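Local coordinates for protein D-alanyl-D-alanine carboxypeptidase (Vibrio cholerae, PDB 5TR7) that probably removes the terminal D-alanine from peptidoglycan precursor peptides, as a serine-type D,D-carboxypeptidase of the penicillin-binding protein 5 kind, at residues A208-V213 against A225-D231; S75-V79 against Y178-Q183; M40-V44 against L120-A125. One frame throughout, in Å; residues are numbered along the deposited sequence.

Interaction 1 of 3, residues A208-V213 against A225-D231; sequences AGYNLV and AVVMGTD
Thr230 takes hold of Tyr210 twice at the end of an antiparallel beta hairpin, strands 209-218 and 221-230, which belongs to the five-stranded sheet of the penicillin-binding domain. Both donors meet Tyr210 O. The backbone Thr230 N reaches it at 2.9 Å in a nearly straight bond (175°), whereas Thr230 OG1 arrives at 2.8 Å from above the carbonyl plane. A chi1 of 54° makes this second bond possible, tucking OG1 between the threonine's own N and carbonyl carbon. In return Tyr210 N donates to a lone pair of Thr230 O. Gly229 and Thr230 both face Tyr210, a G1 beta bulge with Gly229 at positive phi (77°).

Asn211 stitches the bulge from the other strand: its OD1 accepts Gly229 N at 2.8 Å, the donor lying almost on the amide C=O line. The bent Met228 chain crosses this amide, with Met228 SD 3.7 Å from Asn211 CG. Past the bulge the register has shifted by one residue. Leu212 and Val227 form a hydrogen-bonded pair through two backbone bonds, and the next pair, Val213 with Val226, is non-hydrogen-bonded. Their isopropyl groups stand next to each other on one face of the sheet, Val213 CG1 4.1 Å from Val226 CG2.

In the second shell, Thr205 OG1 bonds Asn211 ND2, so the amide is held at both ends. Arg236 of helix 233-251 bonds Asn211 O and packs on Tyr210, Leu212 and Thr230; it also lines the pocket occupied by nitrite. Val213 pairs through its backbone with Lys201, the predicted substrate-binding residue on the adjoining strand. At the open end of the hairpin, Gly209, lacking a side chain, lets its CA come within 3.5 Å of Thr230 O in a CA-H...O contact.

Interaction 2 of 3, residues S75-V79 against Y178-Q183; sequences SKMFV and YNGITQ
Met77 lies across Tyr178 at about a right angle, its terminal methyl over one face of the phenol ring. Met77 CE stands 3.8 Å from the centroid of the Tyr178 ring in a CH-pi contact, and SD sits farther off above the same face, a Met-aromatic arrangement. The methionine is stretched out throughout, with CG anti to N (chi1 176°), and this carries the methyl that far. Asn179 CB lies over the opposite face, toward the rim, while Phe78 O approaches the ring's edge, 3.7 Å from Tyr178 CE2.

Lys76 CB rests over the centre of one face of the Phe78 ring, and this ring meets Ile181 crosswise, Phe78 CD2 lying 3.8 Å from Ile181 CD1. Gln183 NE2 comes to the edge of the same ring, near its plane, on its way to Lys76 O. It donates to that carbonyl at 2.7 Å (159°), with the carbonyl oxygen near the glutamine amide plane and the donor in the carbonyl plane.

Asp101 of helix 100-111 holds the 75-79 loop by accepting the backbone N-H groups of Met77, Phe78 and Val79. The partner is a tight beta hairpin, strands 175-178 and 181-184, closed by a type I' turn from Tyr178 to Ile181; its Tyr178, Ile181 and Gln183 side chains meet the loop, and Gln183 lies about 7 Å, side chain to side chain, from the predicted active-site Ser98.

Interaction 3 of 3, residues M40-V44 against L120-A125; sequences MTSYV and LMNAWA
Tyr43 OH is bonded by two groups, Asp163 OD2 and Gln47 NE2, and these hold the phenol where it meets Trp124. The two rings make an offset edge-to-face pair, with the tyrosine edge directed at the indole face. Tyr43 CE1 comes to 3.5 Å from Trp124 CE3, above the indole plane, beside the CE3-CD2 side of the six-membered ring, and the planes are turned 67° apart. A chi1 of -178° places the tyrosine ring trans to its own nitrogen and over toward the indole, although CB does not aim straight at the other helix.

The segments belong to helices 37-50 and 114-127, which cross here at 90°, their local axes 9.7 Å apart. Two methionines pack between them. Met40 and Met121 run antiparallel alongside one another, Met40 CG lying 3.8 Å from Met121 CB. Bends at chi2 and chi3 turn the Met40 methyl along helix 114-127, and Met40 CE ends 3.7 Å from Ala125 CB. Met121 reaches the other way, its CE 3.6 Å from Thr41 OG1, a hydroxyl whose polar partner is Ser138 O.

Val44 splits its two branches: CG1 touches Leu120 CD1 at 3.9 Å, and CG2 lies against Trp124 CD1 at 3.9 Å. Helix 150-163 also touches Met40 (Leu156) and Tyr43 (Ala159 and Leu160).

Helix 37-50 also carries the predicted proton acceptor Lys38, one turn before Thr41, so the contact lies on the helix that bears it. No hydrogen bond crosses between the two segments; cohesion rests on van der Waals packing of methionine, valine and leucine side chains and one aromatic pair, while the buried hydroxyls are satisfied by residues elsewhere.

Each contact has a side chain within about 9 Å of a predicted active-site or substrate-binding residue, and none touches another. Interaction 1 lies on the sheet side: the side chain of Val213 is about 5 Å from that of Lys201, and that of Asn211 about 7 Å from that of the predicted nucleophile Ser35. Interaction 3 is in the helical part, across the chain's centre from interaction 1, the side chain of Thr41 about 5 Å from that of Lys38; the two centres are 21 Å apart. Interaction 2 stands toward the surface, 25 Å and 24 Å from interactions 1 and 3, centre to centre. Along the chain, interactions 2 and 3 interleave, and interaction 1 follows both.

Interaction 1 of 3, residues A208-V213 against A225-D231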
# COMPACT_ATOMS: atom_id res chain seq x y z
N ALA A 208 -9.84 -14.39 -3.38
CA ALA A 208 -10.62 -13.68 -2.34
C ALA A 208 -11.36 -12.43 -2.80
O ALA A 208 -12.57 -12.31 -2.53
CB ALA A 208 -9.72 -13.32 -1.16
N GLY A 209 -10.67 -11.52 -3.48
CA GLY A 209 -11.33 -10.32 -4.04
C GLY A 209 -10.56 -9.04 -3.95
O GLY A 209 -9.35 -9.07 -3.83
N TYR A 210 -11.27 -7.93 -4.03
CA TYR A 210 -10.68 -6.62 -3.97
C TYR A 210 -10.45 -6.14 -2.57
O TYR A 210 -11.32 -6.27 -1.69
CB TYR A 210 -11.52 -5.58 -4.71
CG TYR A 210 -11.61 -5.85 -6.18
CD1 TYR A 210 -10.67 -5.30 -7.05
CD2 TYR A 210 -12.64 -6.56 -6.72
CE1 TYR A 210 -10.76 -5.47 -8.42
CE2 TYR A 210 -12.74 -6.74 -8.09
CZ TYR A 210 -11.80 -6.19 -8.92
OH TYR A 210 -11.91 -6.40 -10.25
N ASN A 211 -9.29 -5.50 -2.40
CA ASN A 211 -8.89 -4.97 -1.15
C ASN A 211 -8.65 -3.47 -1.14
O ASN A 211 -8.20 -2.92 -2.12
CB ASN A 211 -7.55 -5.61 -0.84
CG ASN A 211 -7.58 -7.11 -0.94
OD1 ASN A 211 -8.57 -7.75 -0.59
ND2 ASN A 211 -6.49 -7.67 -1.45
N LEU A 212 -8.82 -2.86 0.03
CA LEU A 212 -8.45 -1.49 0.23
C LEU A 212 -7.95 -1.21 1.63
O LEU A 212 -8.59 -1.60 2.59
CB LEU A 212 -9.65 -0.59 -0.02
CG LEU A 212 -9.37 0.92 0.15
CD1 LEU A 212 -8.21 1.44 -0.70
CD2 LEU A 212 -10.63 1.69 -0.22
N VAL A 213 -6.85 -0.50 1.73
CA VAL A 213 -6.36 0.03 3.02
C VAL A 213 -6.64 1.52 2.89
O VAL A 213 -6.07 2.15 2.03
CB VAL A 213 -4.88 -0.21 3.28
CG1 VAL A 213 -4.48 0.36 4.61
CG2 VAL A 213 -4.66 -1.66 3.36
N ALA A 225 -8.66 2.08 8.00
CA ALA A 225 -9.50 0.91 7.73
C ALA A 225 -8.90 -0.01 6.68
O ALA A 225 -8.16 0.43 5.78
CB ALA A 225 -10.88 1.33 7.25
N VAL A 226 -9.09 -1.30 6.89
CA VAL A 226 -8.61 -2.28 5.93
C VAL A 226 -9.80 -3.17 5.60
O VAL A 226 -10.51 -3.66 6.50
CB VAL A 226 -7.51 -3.16 6.56
CG1 VAL A 226 -7.05 -4.21 5.59
CG2 VAL A 226 -6.37 -2.30 7.04
N VAL A 227 -10.04 -3.36 4.31
CA VAL A 227 -11.16 -4.24 3.84
C VAL A 227 -10.54 -5.20 2.86
O VAL A 227 -9.86 -4.79 1.95
CB VAL A 227 -12.32 -3.39 3.26
CG1 VAL A 227 -13.42 -4.25 2.72
CG2 VAL A 227 -12.90 -2.54 4.38
N MET A 228 -10.72 -6.48 3.09
CA MET A 228 -10.14 -7.50 2.21
C MET A 228 -11.18 -8.41 1.66
O MET A 228 -12.04 -8.87 2.37
CB MET A 228 -9.16 -8.40 3.00
CG MET A 228 -8.12 -7.59 3.76
SD MET A 228 -6.93 -6.71 2.72
CE MET A 228 -5.95 -8.21 2.27
N GLY A 229 -11.08 -8.67 0.37
CA GLY A 229 -11.96 -9.63 -0.25
C GLY A 229 -13.37 -9.18 -0.53
O GLY A 229 -14.26 -9.88 -0.19
N THR A 230 -13.54 -8.01 -1.13
CA THR A 230 -14.86 -7.51 -1.58
C THR A 230 -15.09 -8.01 -2.99
O THR A 230 -14.16 -8.33 -3.74
CB THR A 230 -15.00 -5.99 -1.60
OG1 THR A 230 -13.95 -5.42 -2.37
CG2 THR A 230 -14.89 -5.47 -0.16
N ASP A 231 -16.34 -8.13 -3.38
CA ASP A 231 -16.66 -8.64 -4.69
C ASP A 231 -16.39 -7.77 -5.93
O ASP A 231 -16.32 -8.32 -6.99
CB ASP A 231 -18.10 -9.18 -4.66
CG ASP A 231 -18.22 -10.49 -3.81
OD1 ASP A 231 -17.18 -11.10 -3.45
OD2 ASP A 231 -19.35 -10.95 -3.55

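Interaction 2 of 3, residues S75-V79 against Y178-Q183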
# COMPACT_ATOMS: atom_id res chain seq x y z
N SER A 75 -0.02 -4.46 -13.46
CA SER A 75 0.20 -3.07 -13.54
C SER A 75 1.72 -2.76 -13.60
O SER A 75 2.57 -3.39 -12.91
CB SER A 75 -0.52 -2.46 -12.32
OG SER A 75 -0.36 -1.09 -12.34
N LYS A 76 2.04 -1.79 -14.47
CA LYS A 76 3.40 -1.33 -14.75
C LYS A 76 3.51 0.15 -14.94
O LYS A 76 2.57 0.82 -15.44
CB LYS A 76 3.86 -1.91 -16.08
CG LYS A 76 4.07 -3.42 -16.14
CD LYS A 76 4.21 -3.88 -17.60
CE LYS A 76 2.86 -3.89 -18.34
NZ LYS A 76 1.94 -4.97 -17.95
N MET A 77 4.69 0.68 -14.59
CA MET A 77 5.00 2.09 -14.84
C MET A 77 5.48 2.26 -16.30
O MET A 77 5.43 3.37 -16.88
CB MET A 77 6.09 2.53 -13.89
CG MET A 77 6.59 3.98 -14.10
SD MET A 77 7.69 4.39 -12.77
CE MET A 77 8.27 5.97 -13.40
N PHE A 78 5.94 1.14 -16.86
CA PHE A 78 6.47 1.03 -18.22
C PHE A 78 7.89 1.51 -18.34
O PHE A 78 8.24 2.31 -19.18
CB PHE A 78 5.55 1.61 -19.27
CG PHE A 78 4.28 0.83 -19.40
CD1 PHE A 78 4.28 -0.39 -20.05
CD2 PHE A 78 3.15 1.27 -18.80
CE1 PHE A 78 3.15 -1.14 -20.14
CE2 PHE A 78 1.98 0.52 -18.89
CZ PHE A 78 1.99 -0.69 -19.57
N VAL A 79 8.71 0.94 -17.47
CA VAL A 79 10.09 1.30 -17.40
C VAL A 79 10.93 0.42 -18.33
O VAL A 79 10.66 -0.78 -18.47
CB VAL A 79 10.40 1.25 -15.88
CG1 VAL A 79 11.66 0.57 -15.49
CG2 VAL A 79 10.18 2.64 -15.30
N TYR A 178 4.04 8.86 -16.84
CA TYR A 178 5.40 8.49 -17.14
C TYR A 178 5.46 8.01 -18.60
O TYR A 178 4.66 7.17 -19.04
CB TYR A 178 5.99 7.44 -16.20
CG TYR A 178 7.39 7.09 -16.61
CD1 TYR A 178 8.44 8.01 -16.46
CD2 TYR A 178 7.65 5.88 -17.22
CE1 TYR A 178 9.74 7.71 -16.88
CE2 TYR A 178 8.92 5.58 -17.67
CZ TYR A 178 9.96 6.48 -17.47
OH TYR A 178 11.17 6.12 -17.94
N ASN A 179 6.38 8.63 -19.35
CA ASN A 179 6.62 8.30 -20.70
C ASN A 179 5.34 8.44 -21.57
O ASN A 179 5.12 7.71 -22.49
CB ASN A 179 7.18 6.87 -20.74
CG ASN A 179 8.10 6.65 -21.92
OD1 ASN A 179 8.77 7.54 -22.38
ND2 ASN A 179 8.16 5.47 -22.37
N GLY A 180 4.53 9.44 -21.28
CA GLY A 180 3.33 9.72 -22.05
C GLY A 180 2.19 8.78 -21.77
O GLY A 180 1.23 8.76 -22.50
N ILE A 181 2.33 8.01 -20.71
CA ILE A 181 1.31 7.08 -20.22
C ILE A 181 0.80 7.56 -18.85
O ILE A 181 1.58 7.61 -17.87
CB ILE A 181 1.86 5.66 -20.11
CG1 ILE A 181 2.32 5.22 -21.53
CG2 ILE A 181 0.79 4.71 -19.57
CD1 ILE A 181 3.05 3.91 -21.58
N THR A 182 -0.49 7.97 -18.81
CA THR A 182 -1.13 8.49 -17.62
C THR A 182 -1.96 7.40 -17.00
O THR A 182 -2.73 6.75 -17.68
CB THR A 182 -2.03 9.69 -17.93
OG1 THR A 182 -1.23 10.75 -18.40
CG2 THR A 182 -2.76 10.22 -16.68
N GLN A 183 -1.78 7.17 -15.69
CA GLN A 183 -2.53 6.15 -14.97
C GLN A 183 -3.08 6.82 -13.72
O GLN A 183 -2.45 7.70 -13.14
CB GLN A 183 -1.65 4.96 -14.63
CG GLN A 183 -0.81 4.53 -15.83
CD GLN A 183 -0.12 3.18 -15.69
OE1 GLN A 183 -0.78 2.20 -15.43
NE2 GLN A 183 1.19 3.09 -15.99

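Interaction 3 of 3, residues M40-V44 against L120-A125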
# COMPACT_ATOMS: atom_id res chain seq x y z
N MET A 40 4.58 -1.78 2.06
CA MET A 40 5.80 -2.07 2.85
C MET A 40 7.00 -1.57 2.05
O MET A 40 7.94 -1.03 2.59
CB MET A 40 5.94 -3.55 3.23
CG MET A 40 7.27 -3.80 3.99
SD MET A 40 7.47 -2.85 5.55
CE MET A 40 6.25 -3.92 6.36
N THR A 41 6.94 -1.73 0.74
CA THR A 41 8.04 -1.28 -0.12
C THR A 41 8.21 0.22 -0.01
O THR A 41 9.34 0.73 0.16
CB THR A 41 7.76 -1.72 -1.56
OG1 THR A 41 7.83 -3.16 -1.63
CG2 THR A 41 8.76 -1.13 -2.54
N SER A 42 7.11 0.94 -0.06
CA SER A 42 7.17 2.41 0.03
C SER A 42 7.60 2.80 1.45
O SER A 42 8.17 3.87 1.63
CB SER A 42 5.87 3.08 -0.33
OG SER A 42 5.01 3.04 0.78
N TYR A 43 7.28 1.98 2.46
CA TYR A 43 7.66 2.30 3.82
C TYR A 43 9.18 2.28 3.91
O TYR A 43 9.80 3.23 4.42
CB TYR A 43 7.00 1.37 4.87
CG TYR A 43 7.35 1.74 6.31
CD1 TYR A 43 8.50 1.27 6.89
CD2 TYR A 43 6.54 2.60 7.08
CE1 TYR A 43 8.89 1.68 8.16
CE2 TYR A 43 6.90 2.97 8.38
CZ TYR A 43 8.08 2.53 8.91
OH TYR A 43 8.45 2.90 10.17
N VAL A 44 9.79 1.20 3.43
CA VAL A 44 11.26 1.10 3.45
C VAL A 44 11.90 2.24 2.65
O VAL A 44 12.83 2.90 3.11
CB VAL A 44 11.75 -0.27 2.90
CG1 VAL A 44 13.28 -0.35 2.93
CG2 VAL A 44 11.18 -1.42 3.73
N LEU A 120 15.26 -6.18 4.38
CA LEU A 120 14.85 -4.95 5.07
C LEU A 120 13.31 -4.91 5.29
O LEU A 120 12.85 -4.48 6.36
CB LEU A 120 15.18 -3.70 4.29
CG LEU A 120 16.65 -3.51 3.95
CD1 LEU A 120 16.69 -2.29 3.03
CD2 LEU A 120 17.54 -3.35 5.18
N MET A 121 12.52 -5.36 4.30
CA MET A 121 11.08 -5.35 4.47
C MET A 121 10.66 -6.12 5.70
O MET A 121 9.90 -5.61 6.50
CB MET A 121 10.32 -5.92 3.26
CG MET A 121 10.48 -5.20 1.93
SD MET A 121 9.83 -6.11 0.49
CE MET A 121 8.08 -5.86 0.67
N ASN A 122 11.13 -7.34 5.87
CA ASN A 122 10.77 -8.15 7.05
C ASN A 122 11.35 -7.62 8.33
O ASN A 122 10.77 -7.82 9.40
CB ASN A 122 11.17 -9.63 6.86
CG ASN A 122 10.37 -10.30 5.73
OD1 ASN A 122 9.12 -10.21 5.68
ND2 ASN A 122 11.09 -10.92 4.78
N ALA A 123 12.53 -7.01 8.29
CA ALA A 123 13.08 -6.45 9.54
C ALA A 123 12.17 -5.28 9.95
O ALA A 123 11.79 -5.14 11.11
CB ALA A 123 14.51 -5.98 9.37
N TRP A 124 11.75 -4.46 8.99
CA TRP A 124 10.82 -3.37 9.37
C TRP A 124 9.46 -3.88 9.83
O TRP A 124 8.90 -3.37 10.81
CB TRP A 124 10.63 -2.34 8.29
CG TRP A 124 11.74 -1.34 8.22
CD1 TRP A 124 12.74 -1.29 7.30
CD2 TRP A 124 11.98 -0.24 9.12
NE1 TRP A 124 13.58 -0.26 7.57
CE2 TRP A 124 13.10 0.44 8.65
CE3 TRP A 124 11.34 0.24 10.28
CZ2 TRP A 124 13.64 1.57 9.32
CZ3 TRP A 124 11.86 1.38 10.92
CH2 TRP A 124 12.99 2.02 10.43
N ALA A 125 8.96 -4.91 9.17
CA ALA A 125 7.66 -5.49 9.54
C ALA A 125 7.72 -5.95 10.99
O ALA A 125 6.82 -5.71 11.81
CB ALA A 125 7.35 -6.67 8.63